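Local coordinates for protein Co-type Nitrile Hydratase beta subunit (Pseudomonas putida, PDB 3QYH) that forms, with its partner alpha subunit, a cobalt-type nitrile hydratase, an enzyme that probably hydrates nitriles to the corresponding amides, at residues Pro38-Ala42 and Asn43-Asn47; Asp49-Arg52 and His53-Arg57; Glu77-Leu80 and Val81-Gly84; Val105-Pro108 and Ala109-Asp112. All blocks are in the same frame, centred on the assembly; numbering follows the deposited sequence.

Interaction 1: residues Pro38-Ala42 and Asn43-Asn47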
loop_
_atom_site.group_PDB
_atom_site.type_symbol
_atom_site.label_atom_id
_atom_site.label_comp_id
_atom_site.label_asym_id
_atom_site.label_seq_id
_atom_site.Cartn_x
_atom_site.Cartn_y
_atom_site.Cartn_z
ATOM N N PRO B 38 -0.053 12.994 -6.975
ATOM C CA PRO B 38 1.210 13.661 -6.613
ATOM C C PRO B 38 1.133 15.160 -6.880
ATOM O O PRO B 38 1.740 15.966 -6.153
ATOM C CB PRO B 38 2.242 13.033 -7.564
ATOM C CG PRO B 38 1.563 11.873 -8.187
ATOM C CD PRO B 38 0.110 12.033 -8.082
ATOM N N ALA B 39 0.406 15.552 -7.920
ATOM C CA ALA B 39 0.306 16.983 -8.222
ATOM C C ALA B 39 -0.398 17.737 -7.076
ATOM O O ALA B 39 0.049 18.798 -6.640
ATOM C CB ALA B 39 -0.405 17.209 -9.566
ATOM N N LEU B 40 -1.476 17.167 -6.558
ATOM C CA LEU B 40 -2.248 17.835 -5.528
ATOM C C LEU B 40 -1.564 17.747 -4.171
ATOM O O LEU B 40 -1.633 18.684 -3.387
ATOM C CB LEU B 40 -3.678 17.279 -5.468
ATOM C CG LEU B 40 -4.488 17.494 -6.745
ATOM C CD1 LEU B 40 -5.818 16.715 -6.706
ATOM C CD2 LEU B 40 -4.738 18.995 -7.001
ATOM N N LEU B 41 -0.922 16.621 -3.880
ATOM C CA LEU B 41 -0.133 16.518 -2.657
ATOM C C LEU B 41 1.012 17.547 -2.692
ATOM O O LEU B 41 1.311 18.158 -1.678
ATOM C CB LEU B 41 0.445 15.107 -2.467
ATOM C CG LEU B 41 -0.533 13.986 -2.071
ATOM C CD1 LEU B 41 0.160 12.601 -2.171
ATOM C CD2 LEU B 41 -1.096 14.233 -0.671
ATOM N N ALA B 42 1.650 17.717 -3.846
ATOM C CA ALA B 42 2.781 18.650 -3.959
ATOM C C ALA B 42 2.314 20.074 -3.627
ATOM O O ALA B 42 3.035 20.837 -2.994
ATOM C CB ALA B 42 3.414 18.594 -5.336
ATOM N N ASN B 43 1.107 20.430 -4.059
ATOM C CA ASN B 43 0.527 21.725 -3.721
ATOM C C ASN B 43 0.316 21.900 -2.218
ATOM O O ASN B 43 0.177 23.009 -1.734
ATOM C CB ASN B 43 -0.849 21.903 -4.382
ATOM C CG ASN B 43 -0.776 22.074 -5.885
ATOM O OD1 ASN B 43 0.267 22.400 -6.433
ATOM N ND2 ASN B 43 -1.900 21.843 -6.558
ATOM N N GLY B 44 0.262 20.795 -1.483
ATOM C CA GLY B 44 -0.167 20.862 -0.093
ATOM C C GLY B 44 -1.680 21.063 0.039
ATOM O O GLY B 44 -2.170 21.597 1.032
ATOM N N ASN B 45 -2.448 20.651 -0.960
ATOM C CA ASN B 45 -3.896 20.821 -0.870
ATOM C C ASN B 45 -4.538 19.942 0.215
ATOM O O ASN B 45 -5.605 20.270 0.737
ATOM C CB ASN B 45 -4.577 20.532 -2.205
ATOM C CG ASN B 45 -4.164 21.488 -3.309
ATOM O OD1 ASN B 45 -4.005 21.062 -4.446
ATOM N ND2 ASN B 45 -4.044 22.795 -2.992
ATOM N N PHE B 46 -3.913 18.807 0.516
ATOM C CA PHE B 46 -4.341 17.938 1.604
ATOM C C PHE B 46 -3.163 17.028 1.874
ATOM O O PHE B 46 -2.229 16.999 1.077
ATOM C CB PHE B 46 -5.601 17.138 1.226
ATOM C CG PHE B 46 -5.511 16.435 -0.120
ATOM C CD1 PHE B 46 -4.776 15.280 -0.265
ATOM C CD2 PHE B 46 -6.145 16.954 -1.231
ATOM C CE1 PHE B 46 -4.684 14.632 -1.513
ATOM C CE2 PHE B 46 -6.066 16.333 -2.474
ATOM C CZ PHE B 46 -5.341 15.156 -2.616
ATOM N N ASN B 47 -3.165 16.334 3.011
ATOM C CA ASN B 47 -2.117 15.348 3.271
ATOM C C ASN B 47 -2.638 13.937 3.019
ATOM O O ASN B 47 -3.818 13.756 2.742
ATOM C CB ASN B 47 -1.495 15.524 4.667
ATOM C CG ASN B 47 -2.464 15.211 5.804
ATOM O OD1 ASN B 47 -3.248 14.265 5.726
ATOM N ND2 ASN B 47 -2.397 15.997 6.881
HETATM O O HOH W 1 0.740 20.616 -8.759
HETATM O O HOH W 2 0.451 17.500 1.084
#

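Interaction 2: residues Asp49-Arg52 and His53-Arg57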
loop_
_atom_site.group_PDB
_atom_site.type_symbol
_atom_site.label_atom_id
_atom_site.label_comp_id
_atom_site.label_asym_id
_atom_site.label_seq_id
_atom_site.Cartn_x
_atom_site.Cartn_y
_atom_site.Cartn_z
ATOM N N ASP B 49 -3.002 11.347 4.954
ATOM C CA ASP B 49 -3.926 10.815 5.954
ATOM C C ASP B 49 -5.342 11.312 5.682
ATOM O O ASP B 49 -6.307 10.546 5.787
ATOM C CB ASP B 49 -3.472 11.167 7.379
ATOM C CG ASP B 49 -2.026 10.733 7.652
ATOM O OD1 ASP B 49 -1.164 11.619 7.814
ATOM O OD2 ASP B 49 -1.753 9.513 7.675
ATOM N N GLU B 50 -5.468 12.588 5.324
ATOM C CA GLU B 50 -6.766 13.132 4.973
ATOM C C GLU B 50 -7.289 12.415 3.732
ATOM O O GLU B 50 -8.491 12.168 3.598
ATOM C CB GLU B 50 -6.661 14.626 4.679
ATOM C CG GLU B 50 -6.288 15.453 5.892
ATOM C CD GLU B 50 -6.056 16.925 5.565
ATOM O OE1 GLU B 50 -5.295 17.216 4.640
ATOM O OE2 GLU B 50 -6.627 17.793 6.264
ATOM N N PHE B 51 -6.379 12.132 2.811
ATOM C CA PHE B 51 -6.742 11.475 1.552
ATOM C C PHE B 51 -7.336 10.112 1.872
ATOM O O PHE B 51 -8.442 9.775 1.410
ATOM C CB PHE B 51 -5.507 11.360 0.631
ATOM C CG PHE B 51 -5.735 10.546 -0.611
ATOM C CD1 PHE B 51 -5.435 9.189 -0.627
ATOM C CD2 PHE B 51 -6.236 11.135 -1.757
ATOM C CE1 PHE B 51 -5.646 8.429 -1.783
ATOM C CE2 PHE B 51 -6.460 10.383 -2.907
ATOM C CZ PHE B 51 -6.155 9.037 -2.928
ATOM N N ARG B 52 -6.636 9.331 2.688
ATOM C CA ARG B 52 -7.157 8.001 3.049
ATOM C C ARG B 52 -8.525 8.097 3.706
ATOM O O ARG B 52 -9.421 7.316 3.399
ATOM C CB ARG B 52 -6.209 7.263 3.993
ATOM C CG ARG B 52 -4.862 6.895 3.370
ATOM C CD ARG B 52 -4.183 5.794 4.185
ATOM N NE ARG B 52 -2.944 5.342 3.546
ATOM C CZ ARG B 52 -1.752 5.859 3.816
ATOM N NH1 ARG B 52 -1.636 6.830 4.720
ATOM N NH2 ARG B 52 -0.680 5.407 3.190
ATOM N N HIS B 53 -8.690 9.048 4.627
ATOM C CA HIS B 53 -9.935 9.116 5.382
ATOM C C HIS B 53 -11.103 9.614 4.528
ATOM O O HIS B 53 -12.262 9.327 4.815
ATOM C CB HIS B 53 -9.769 9.988 6.637
ATOM C CG HIS B 53 -10.953 9.937 7.554
ATOM N ND1 HIS B 53 -11.500 8.750 8.000
ATOM C CD2 HIS B 53 -11.695 10.929 8.109
ATOM C CE1 HIS B 53 -12.531 9.013 8.783
ATOM N NE2 HIS B 53 -12.665 10.325 8.873
ATOM N N SER B 54 -10.794 10.384 3.495
ATOM C CA SER B 54 -11.799 10.805 2.535
ATOM C C SER B 54 -12.392 9.601 1.816
ATOM O O SER B 54 -13.602 9.514 1.641
ATOM C CB SER B 54 -11.203 11.803 1.527
ATOM O OG SER B 54 -12.156 12.112 0.532
ATOM N N ILE B 55 -11.538 8.659 1.423
ATOM C CA ILE B 55 -11.999 7.416 0.794
ATOM C C ILE B 55 -12.840 6.616 1.783
ATOM O O ILE B 55 -13.899 6.084 1.420
ATOM C CB ILE B 55 -10.810 6.573 0.304
ATOM C CG1 ILE B 55 -10.168 7.238 -0.920
ATOM C CG2 ILE B 55 -11.250 5.143 -0.060
ATOM C CD1 ILE B 55 -8.838 6.580 -1.353
ATOM N N GLU B 56 -12.381 6.556 3.036
ATOM C CA GLU B 56 -13.085 5.824 4.100
ATOM C C GLU B 56 -14.522 6.333 4.299
ATOM O O GLU B 56 -15.424 5.582 4.705
ATOM C CB GLU B 56 -12.293 5.920 5.415
ATOM C CG GLU B 56 -10.980 5.110 5.356
ATOM C CD GLU B 56 -10.026 5.391 6.510
ATOM O OE1 GLU B 56 -10.390 6.144 7.439
ATOM O OE2 GLU B 56 -8.894 4.845 6.475
ATOM N N ARG B 57 -14.724 7.610 4.000
ATOM C CA ARG B 57 -16.000 8.269 4.238
ATOM C C ARG B 57 -16.959 8.225 3.055
ATOM O O ARG B 57 -18.049 8.786 3.121
ATOM C CB ARG B 57 -15.762 9.727 4.659
ATOM C CG ARG B 57 -15.163 9.837 6.060
ATOM C CD ARG B 57 -15.030 11.309 6.504
ATOM N NE ARG B 57 -13.990 12.056 5.776
ATOM C CZ ARG B 57 -14.226 13.108 4.987
ATOM N NH1 ARG B 57 -15.481 13.563 4.784
ATOM N NH2 ARG B 57 -13.210 13.726 4.410
HETATM O O HOH W 3 -10.651 13.072 5.253
#

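Interaction 3: residues Glu77-Leu80 and Val81-Gly84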
loop_
_atom_site.group_PDB
_atom_site.type_symbol
_atom_site.label_atom_id
_atom_site.label_comp_id
_atom_site.label_asym_id
_atom_site.label_seq_id
_atom_site.Cartn_x
_atom_site.Cartn_y
_atom_site.Cartn_z
ATOM N N GLU B 77 -12.852 15.212 -5.959
ATOM C CA GLU B 77 -14.098 15.964 -6.126
ATOM C C GLU B 77 -14.703 16.453 -4.816
ATOM O O GLU B 77 -15.498 17.385 -4.818
ATOM C CB GLU B 77 -15.133 15.141 -6.888
ATOM C CG GLU B 77 -14.788 14.916 -8.371
ATOM C CD GLU B 77 -15.813 14.030 -9.061
ATOM O OE1 GLU B 77 -16.476 13.252 -8.353
ATOM O OE2 GLU B 77 -15.964 14.108 -10.297
ATOM N N ASN B 78 -14.332 15.822 -3.711
ATOM C CA ASN B 78 -14.970 16.088 -2.435
ATOM C C ASN B 78 -14.040 16.696 -1.407
ATOM O O ASN B 78 -14.371 17.724 -0.811
ATOM C CB ASN B 78 -15.636 14.825 -1.901
ATOM C CG ASN B 78 -16.886 14.469 -2.681
ATOM O OD1 ASN B 78 -17.950 15.038 -2.457
ATOM N ND2 ASN B 78 -16.760 13.548 -3.627
ATOM N N LEU B 79 -12.872 16.093 -1.207
ATOM C CA LEU B 79 -11.913 16.624 -0.237
ATOM C C LEU B 79 -11.435 18.038 -0.655
ATOM O O LEU B 79 -11.202 18.914 0.193
ATOM C CB LEU B 79 -10.735 15.660 -0.051
ATOM C CG LEU B 79 -9.691 16.015 0.992
ATOM C CD1 LEU B 79 -10.374 16.180 2.344
ATOM C CD2 LEU B 79 -8.631 14.898 1.070
ATOM N N LEU B 80 -11.320 18.280 -1.955
ATOM C CA LEU B 80 -10.870 19.606 -2.384
ATOM C C LEU B 80 -11.931 20.652 -2.046
ATOM O O LEU B 80 -11.624 21.822 -1.840
ATOM C CB LEU B 80 -10.542 19.648 -3.877
ATOM C CG LEU B 80 -9.202 18.986 -4.277
ATOM C CD1 LEU B 80 -8.994 19.060 -5.775
ATOM C CD2 LEU B 80 -8.045 19.662 -3.559
ATOM N N VAL B 81 -13.189 20.232 -2.021
ATOM C CA VAL B 81 -14.247 21.145 -1.638
ATOM C C VAL B 81 -14.223 21.357 -0.129
ATOM O O VAL B 81 -14.301 22.494 0.341
ATOM C CB VAL B 81 -15.613 20.675 -2.134
ATOM C CG1 VAL B 81 -16.711 21.558 -1.562
ATOM C CG2 VAL B 81 -15.646 20.720 -3.655
ATOM N N GLU B 82 -14.058 20.279 0.627
ATOM C CA GLU B 82 -13.973 20.378 2.086
ATOM C C GLU B 82 -12.813 21.258 2.530
ATOM O O GLU B 82 -12.910 21.958 3.546
ATOM C CB GLU B 82 -13.835 18.994 2.732
ATOM C CG GLU B 82 -15.069 18.115 2.571
ATOM C CD GLU B 82 -14.802 16.643 2.918
ATOM O OE1 GLU B 82 -13.644 16.290 3.233
ATOM O OE2 GLU B 82 -15.759 15.844 2.863
ATOM N N LYS B 83 -11.719 21.226 1.780
ATOM C CA LYS B 83 -10.523 21.980 2.163
ATOM C C LYS B 83 -10.621 23.431 1.679
ATOM O O LYS B 83 -9.753 24.231 1.951
ATOM C CB LYS B 83 -9.253 21.349 1.595
ATOM C CG LYS B 83 -8.950 19.932 2.067
ATOM C CD LYS B 83 -8.637 19.863 3.558
ATOM C CE LYS B 83 -7.224 20.272 3.854
ATOM N NZ LYS B 83 -6.983 20.282 5.322
ATOM N N GLY B 84 -11.662 23.756 0.930
ATOM C CA GLY B 84 -11.830 25.115 0.447
ATOM C C GLY B 84 -11.005 25.449 -0.784
ATOM O O GLY B 84 -10.898 26.607 -1.174
#

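Interaction 4: residues Val105-Pro108 and Ala109-Asp112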
loop_
_atom_site.group_PDB
_atom_site.type_symbol
_atom_site.label_atom_id
_atom_site.label_comp_id
_atom_site.label_asym_id
_atom_site.label_seq_id
_atom_site.Cartn_x
_atom_site.Cartn_y
_atom_site.Cartn_z
ATOM N N VAL B 105 2.542 23.442 -8.131
ATOM C CA VAL B 105 3.818 23.192 -7.485
ATOM C C VAL B 105 4.571 22.080 -8.200
ATOM O O VAL B 105 5.784 22.136 -8.327
ATOM C CB VAL B 105 3.624 22.856 -5.992
ATOM C CG1 VAL B 105 4.934 22.426 -5.361
ATOM C CG2 VAL B 105 3.055 24.065 -5.279
ATOM N N LEU B 106 3.852 21.065 -8.676
ATOM C CA LEU B 106 4.528 19.981 -9.390
ATOM C C LEU B 106 4.766 20.383 -10.844
ATOM O O LEU B 106 3.852 20.328 -11.660
ATOM C CB LEU B 106 3.723 18.689 -9.328
ATOM C CG LEU B 106 4.426 17.462 -9.896
ATOM C CD1 LEU B 106 5.551 16.992 -8.970
ATOM C CD2 LEU B 106 3.425 16.346 -10.145
ATOM N N THR B 107 5.997 20.785 -11.156
ATOM C CA THR B 107 6.353 21.197 -12.508
ATOM C C THR B 107 7.268 20.160 -13.153
ATOM O O THR B 107 7.911 19.371 -12.449
ATOM C CB THR B 107 7.105 22.534 -12.469
ATOM O OG1 THR B 107 8.286 22.372 -11.671
ATOM C CG2 THR B 107 6.222 23.624 -11.858
ATOM N N PRO B 108 7.369 20.175 -14.487
ATOM C CA PRO B 108 8.177 19.161 -15.172
ATOM C C PRO B 108 9.620 19.054 -14.650
ATOM O O PRO B 108 10.119 17.946 -14.530
ATOM C CB PRO B 108 8.160 19.626 -16.627
ATOM C CG PRO B 108 6.851 20.337 -16.757
ATOM C CD PRO B 108 6.664 21.056 -15.437
ATOM N N ALA B 109 10.252 20.179 -14.326
ATOM C CA ALA B 109 11.617 20.187 -13.822
ATOM C C ALA B 109 11.838 19.406 -12.525
ATOM O O ALA B 109 12.930 18.884 -12.300
ATOM C CB ALA B 109 12.109 21.616 -13.656
ATOM N N ILE B 110 10.831 19.334 -11.664
ATOM C CA ILE B 110 11.023 18.654 -10.391
ATOM C C ILE B 110 10.376 17.261 -10.260
ATOM O O ILE B 110 10.537 16.607 -9.222
ATOM C CB ILE B 110 10.581 19.529 -9.217
ATOM C CG1 ILE B 110 9.060 19.677 -9.195
ATOM C CG2 ILE B 110 11.229 20.901 -9.302
ATOM C CD1 ILE B 110 8.580 20.415 -7.954
ATOM N N VAL B 111 9.646 16.817 -11.279
ATOM C CA VAL B 111 8.938 15.530 -11.191
ATOM C C VAL B 111 9.897 14.395 -10.771
ATOM O O VAL B 111 9.672 13.708 -9.781
ATOM C CB VAL B 111 8.210 15.161 -12.505
ATOM C CG1 VAL B 111 7.716 13.676 -12.468
ATOM C CG2 VAL B 111 7.014 16.096 -12.742
ATOM N N ASP B 112 10.974 14.211 -11.511
ATOM C CA ASP B 112 11.868 13.098 -11.210
ATOM C C ASP B 112 12.432 13.139 -9.794
ATOM O O ASP B 112 12.424 12.126 -9.097
ATOM C CB ASP B 112 13.008 12.998 -12.211
ATOM C CG ASP B 112 13.932 11.817 -11.905
ATOM O OD1 ASP B 112 13.453 10.665 -11.984
ATOM O OD2 ASP B 112 15.120 12.044 -11.567
HETATM O O HOH W 4 11.729 15.818 -13.843
#

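Interaction 1: residues Pro38-Ala42 and Asn43-Asn47
The backbone of helix 28-43 closes with bonds of different span: Asn43 N donates to Ala39 O at 3.2 Å, Asn45 N reaches back to Leu40 O almost in line with that carbonyl, and Gly44 N meets Leu41 O at 2.8 Å from well above the carbonyl plane. Gly44 has a positive phi of 75°, a region that residues with a beta carbon seldom enter. Asn43 and Asn45 then join their side chains just past the last turn. Asn43 ND2 donates to Asn45 OD1 at 3.1 Å, the acceptor lying in the amide plane of Asn43, and this same ND2 also bonds to the backbone of the chain of another protein. On the other branch, Asn43 OD1 accepts from Val105 N, and water 1 lies within bonding distance of both OD1 and Ala39 O, 2.9 Å from the latter. An aspartate here would probably leave Asn45 OD1 and the neighbouring chain without their donor. Phe46 folds back against the helix, its CG set between backbone N and carbonyl carbon (chi1 49°); CZ thereby comes 3.9 Å from Leu40 CB, and CE1 is 3.7 Å from Leu41 CD2, these last two side chains crossing at about a right angle. Water 2 bridges Leu41 O and Phe46 O. The positive-phi glycine with paired bonds into the preceding turn is a Schellman motif, here ending one helix just before Asn47 caps helix 48-56.

Interaction 2: residues Asp49-Arg52 and His53-Arg57
Along one flank of helix 48-56, His53 ND1 donates a nearly straight hydrogen bond (174°) to Glu56 OE1, at 2.9 Å. The acceptor lies in the imidazole plane, but the carboxylate is met on its anti side, with the donor 28° out of its plane. OE1 is also bonded to His147, so a single oxygen is held by two histidines. A glutamine in place of Glu56 would probably weaken this grip, since a neutral amide is a poorer partner for both rings and could turn its NH2 toward them. The backbone supports the pair: Glu56 N bonds Arg52 O at 3.1 Å, in the carbonyl plane, and His53 N bonds Asp49 O at 3.0 Å. Such i to i+4 bonds, repeated by Ser54 N to Glu50 O and Ile55 N to Phe51 O, mark a regular alpha-helix, which here runs past the cobalt site. Arg52, extended from CG to NE, brings its side chain to about 5 Å from the cobalt ion, where NE and NH2 bond a modified side chain of the chain of another protein; NH1 pairs with an acidic side chain of that chain and makes a long salt bridge, 4.0 Å, with Asp49 OD2. Water 3 links Glu50 O, in the helix, to NH2 of Arg57, just past its end, while Arg57 CG lies over one face of the His53 ring, near its rim. The opposite flank is apolar. Phe51, its CG anti to the backbone N (chi1 173°), brings CE1 within 3.7 Å of Ile55 CD1, and both side chains pack on Val75 of helix 68-82.

Interaction 3: residues Glu77-Leu80 and Val81-Gly84
Asn78 O is gripped by two backbone donors: Glu82 N at 2.9 Å, fairly straight (164°) and in the carbonyl plane, and Val81 N at 3.0 Å in a bond that its angle of 124° makes weak. One turn on, Lys83 N bonds Leu79 O at 2.9 Å, and Gly84 N turns back to Val81 O. With its positive phi of 81°, Gly84 completes a Schellman motif at the C-terminal end of helix 68-82; at these backbone angles a beta carbon would press on the carbonyl oxygen of Lys83, so glycine suits the position on steric grounds alone. The side chains of this last turn divide between buried and exposed sides. Leu79 and Lys83 lie side by side and point the same way, Leu79 CG and CD1 resting against Lys83 CG, and the lysine chain then bends twice, at chi2 and chi3. Glu82 crosses Leu79 at about a right angle, its extended chain laying OE1 3.4 Å from Leu79 CD1. Both charged tips are tied to helix 48-56 or the residue that follows it, Lys83 NZ by a salt bridge to Glu50 and Glu82 OE1 by one to Arg57. Leu79 itself packs on Phe46, and Leu80 on Asn45 and Val85 as well as on an apolar side chain of the chain of another protein. On the side toward helix 88-93, the CG2 branch of Val81, anti to its own carbonyl carbon, settles 3.5 Å from Glu77 O.

Interaction 4: residues Val105-Pro108 and Ala109-Asp112
Ile110 and Thr107 meet obliquely where the chain enters helix 111-117, with Thr107 OG1 3.7 Å from Ile110 CG1. Both side chains take the first torsion that places their leading branch between backbone N and carbonyl carbon, chi1 59° for OG1 of the threonine and 70° for CG1 of the isoleucine. From there the isoleucine chain runs straight on (chi2 174°) and returns along the incoming loop, its CD1 ending 3.3 Å from Val105 O. Leu106 is turned differently: CG stands opposite its backbone N, which brings CG to 4.1 Å from Val111 CG2, a loose apolar touch made obliquely. That CG2 branch also rests 3.4 Å from Thr107 O. The threonine carbonyl is the chief acceptor of the turn, taking Ile110 N at 3.0 Å from above its plane and Val111 N in a weak bond. A second weak bond runs from Val111 N to Pro108 O, and water 4 continues the pattern by donating to Pro108 O and accepting from Asp112 N, standing in for a direct link within the opening turn. Leu106 and Val105 face helix 28-43, the former against Ala39 and Ala42, the latter against Ala42, while Leu106 and Val111 also pack on apolar side chains of the chain of another protein. The turn is therefore wedged between the end of helix 28-43 and the partner subunit as helix 111-117 begins.

Overall arrangement
Interactions 1 and 3 close helices, interaction 4 opens one, and interaction 2 is mostly a helix body. Interaction 2 is the buried member, with Arg52 reaching toward the cobalt ion; the others are only partly buried. Interactions 1 and 3 share the Schellman solution, yet interaction 1 adds an amide pair, interaction 3 ion pairs. Phe46 joins interaction 1 to both Phe51 of interaction 2 and Leu79 of interaction 3, while interactions 2 and 3 are held together by two salt bridges. Interaction 4, mainly apolar, joins the group through interaction 1 alone; its nearest atoms lie about 14 Å from interaction 2.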